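Local coordinates for Lmo2184 protein (Listeria monocytogenes serovar 1/2a, PDB 5JOQ) that probably binds heme or a related iron compound at the cell surface as the substrate-binding lipoprotein of an ABC transporter, at residues T168-M173 / E198-D203. Sequence-based numbering, arbitrary orientation.
Sequences TVLILM and ENVIKD
The flat amide of Asn199 meets Ile171 at its ND2 corner, 3.7 Å from Ile171 CD1, the two side chains crossing at about a right angle. Its other corner, OD1, accepts hydrogen bonds from Ile201 N (3.0 Å, 164° at the hydrogen), which closes an Asx turn, and from a water that itself accepts from Ile171 N. ND2 is bonded to Val182 O, so both polar ends fix the amide's rotation. At the carboxylate of Glu198, CD lies 4.1 Å from Thr168 CG2, the two side chains running side by side, while OE2 forms a salt bridge with Lys202 NZ, its hydrogen bond weak at 3.3 Å. That ammonium also reaches Asn199 O, in the carbonyl plane. Val169 N to Glu198 O (2.8 Å) and Val200 N to Val169 O (2.9 Å) make a short parallel pairing in the C-terminal lobe of this two-lobed binding protein. Chi1 of -72° puts Val200 CG1 beside the backbone N and leaves CG2 3.9 Å from Leu170 CB. Strand 168-173 pairs in parallel with 198-199 and 223-227, and antiparallel with 180-182 from Ile171; helix 187-194 covers Val169 and Ile171 on one face, helix 213-219 meeting Leu170 and Val200 through Leu216.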
loop_
_atom_site.group_PDB
_atom_site.type_symbol
_atom_site.label_atom_id
_atom_site.label_comp_id
_atom_site.label_asym_id
_atom_site.label_seq_id
_atom_site.Cartn_x
_atom_site.Cartn_y
_atom_site.Cartn_z
ATOM N N THR A 168 -2.926 28.785 -11.608
ATOM C CA THR A 168 -1.915 27.968 -12.244
ATOM C C THR A 168 -1.821 26.712 -11.343
ATOM O O THR A 168 -1.938 26.814 -10.137
ATOM C CB THR A 168 -0.564 28.678 -12.341
ATOM O OG1 THR A 168 -0.178 29.109 -11.044
ATOM C CG2 THR A 168 -0.653 29.880 -13.278
ATOM N N VAL A 169 -1.616 25.551 -11.938
ATOM C CA VAL A 169 -1.570 24.310 -11.197
ATOM C C VAL A 169 -0.389 23.396 -11.505
ATOM O O VAL A 169 -0.017 23.239 -12.639
ATOM C CB VAL A 169 -2.853 23.482 -11.464
ATOM C CG1 VAL A 169 -2.901 22.228 -10.607
ATOM C CG2 VAL A 169 -4.102 24.332 -11.315
ATOM N N LEU A 170 0.165 22.790 -10.467
ATOM C CA LEU A 170 1.229 21.820 -10.627
ATOM C C LEU A 170 0.622 20.484 -10.191
ATOM O O LEU A 170 0.084 20.375 -9.108
ATOM C CB LEU A 170 2.444 22.163 -9.789
ATOM C CG LEU A 170 3.434 21.028 -9.563
ATOM C CD1 LEU A 170 3.910 20.465 -10.884
ATOM C CD2 LEU A 170 4.606 21.471 -8.715
ATOM N N ILE A 171 0.714 19.486 -11.054
ATOM C CA ILE A 171 0.162 18.170 -10.779
ATOM C C ILE A 171 1.298 17.149 -10.573
ATOM O O ILE A 171 2.129 16.971 -11.441
ATOM C CB ILE A 171 -0.744 17.662 -11.916
ATOM C CG1 ILE A 171 -1.775 18.694 -12.338
ATOM C CG2 ILE A 171 -1.458 16.385 -11.522
ATOM C CD1 ILE A 171 -2.387 18.398 -13.676
ATOM N N LEU A 172 1.303 16.474 -9.434
ATOM C CA LEU A 172 2.365 15.511 -9.124
ATOM C C LEU A 172 1.732 14.134 -8.972
ATOM O O LEU A 172 0.651 14.011 -8.390
ATOM C CB LEU A 172 3.095 15.888 -7.810
ATOM C CG LEU A 172 3.772 17.265 -7.780
ATOM C CD1 LEU A 172 4.357 17.531 -6.379
ATOM C CD2 LEU A 172 4.851 17.349 -8.857
ATOM N N MET A 173 2.393 13.099 -9.497
ATOM C CA MET A 173 1.954 11.722 -9.334
ATOM C C MET A 173 3.116 10.934 -8.739
ATOM O O MET A 173 4.208 10.953 -9.300
ATOM C CB MET A 173 1.552 11.101 -10.702
ATOM C CG MET A 173 1.129 9.690 -10.597
ATOM S SD MET A 173 0.763 8.917 -12.190
ATOM C CE MET A 173 2.364 8.741 -13.000
ATOM N N GLU A 198 -4.697 26.224 -15.254
ATOM C CA GLU A 198 -3.586 26.409 -16.190
ATOM C C GLU A 198 -2.359 25.642 -15.688
ATOM O O GLU A 198 -1.720 26.048 -14.717
ATOM C CB GLU A 198 -3.267 27.900 -16.343
ATOM C CG GLU A 198 -2.048 28.179 -17.196
ATOM C CD GLU A 198 -1.668 29.675 -17.218
ATOM O OE1 GLU A 198 -2.537 30.538 -16.920
ATOM O OE2 GLU A 198 -0.495 29.978 -17.518
ATOM N N ASN A 199 -2.012 24.545 -16.369
ATOM C CA ASN A 199 -0.882 23.711 -15.952
ATOM C C ASN A 199 0.380 24.561 -16.020
ATOM O O ASN A 199 0.583 25.305 -16.990
ATOM C CB ASN A 199 -0.779 22.503 -16.900
ATOM C CG ASN A 199 -0.017 21.331 -16.287
ATOM O OD1 ASN A 199 1.069 21.513 -15.738
ATOM N ND2 ASN A 199 -0.596 20.140 -16.359
ATOM N N VAL A 200 1.234 24.481 -14.994
ATOM C CA VAL A 200 2.490 25.217 -15.091
ATOM C C VAL A 200 3.388 24.645 -16.174
ATOM O O VAL A 200 4.328 25.322 -16.595
ATOM C CB VAL A 200 3.285 25.252 -13.761
ATOM C CG1 VAL A 200 2.594 26.155 -12.763
ATOM C CG2 VAL A 200 3.517 23.819 -13.192
ATOM N N ILE A 201 3.159 23.408 -16.602
ATOM C CA ILE A 201 3.948 22.771 -17.664
ATOM C C ILE A 201 3.215 22.956 -18.965
ATOM O O ILE A 201 2.029 22.630 -19.060
ATOM C CB ILE A 201 4.172 21.263 -17.403
ATOM C CG1 ILE A 201 4.891 21.057 -16.094
ATOM C CG2 ILE A 201 5.022 20.674 -18.507
ATOM C CD1 ILE A 201 6.241 21.773 -16.052
ATOM N N LYS A 202 3.904 23.486 -19.975
ATOM C CA LYS A 202 3.271 23.748 -21.251
ATOM C C LYS A 202 4.133 23.223 -22.379
ATOM O O LYS A 202 5.351 23.102 -22.255
ATOM C CB LYS A 202 3.026 25.251 -21.461
ATOM C CG LYS A 202 2.089 25.834 -20.438
ATOM C CD LYS A 202 1.919 27.329 -20.633
ATOM C CE LYS A 202 1.118 27.937 -19.468
ATOM N NZ LYS A 202 1.770 27.721 -18.118
ATOM N N ASP A 203 3.501 23.026 -23.516
ATOM C CA ASP A 203 4.210 22.669 -24.712
ATOM C C ASP A 203 5.141 21.476 -24.531
ATOM O O ASP A 203 6.284 21.492 -24.926
ATOM C CB ASP A 203 4.894 23.916 -25.295
ATOM C CG ASP A 203 3.952 25.148 -25.343
ATOM O OD1 ASP A 203 2.747 25.011 -25.608
ATOM O OD2 ASP A 203 4.418 26.272 -25.113
HETATM O O HOH W 1 1.701 19.704 -13.706
#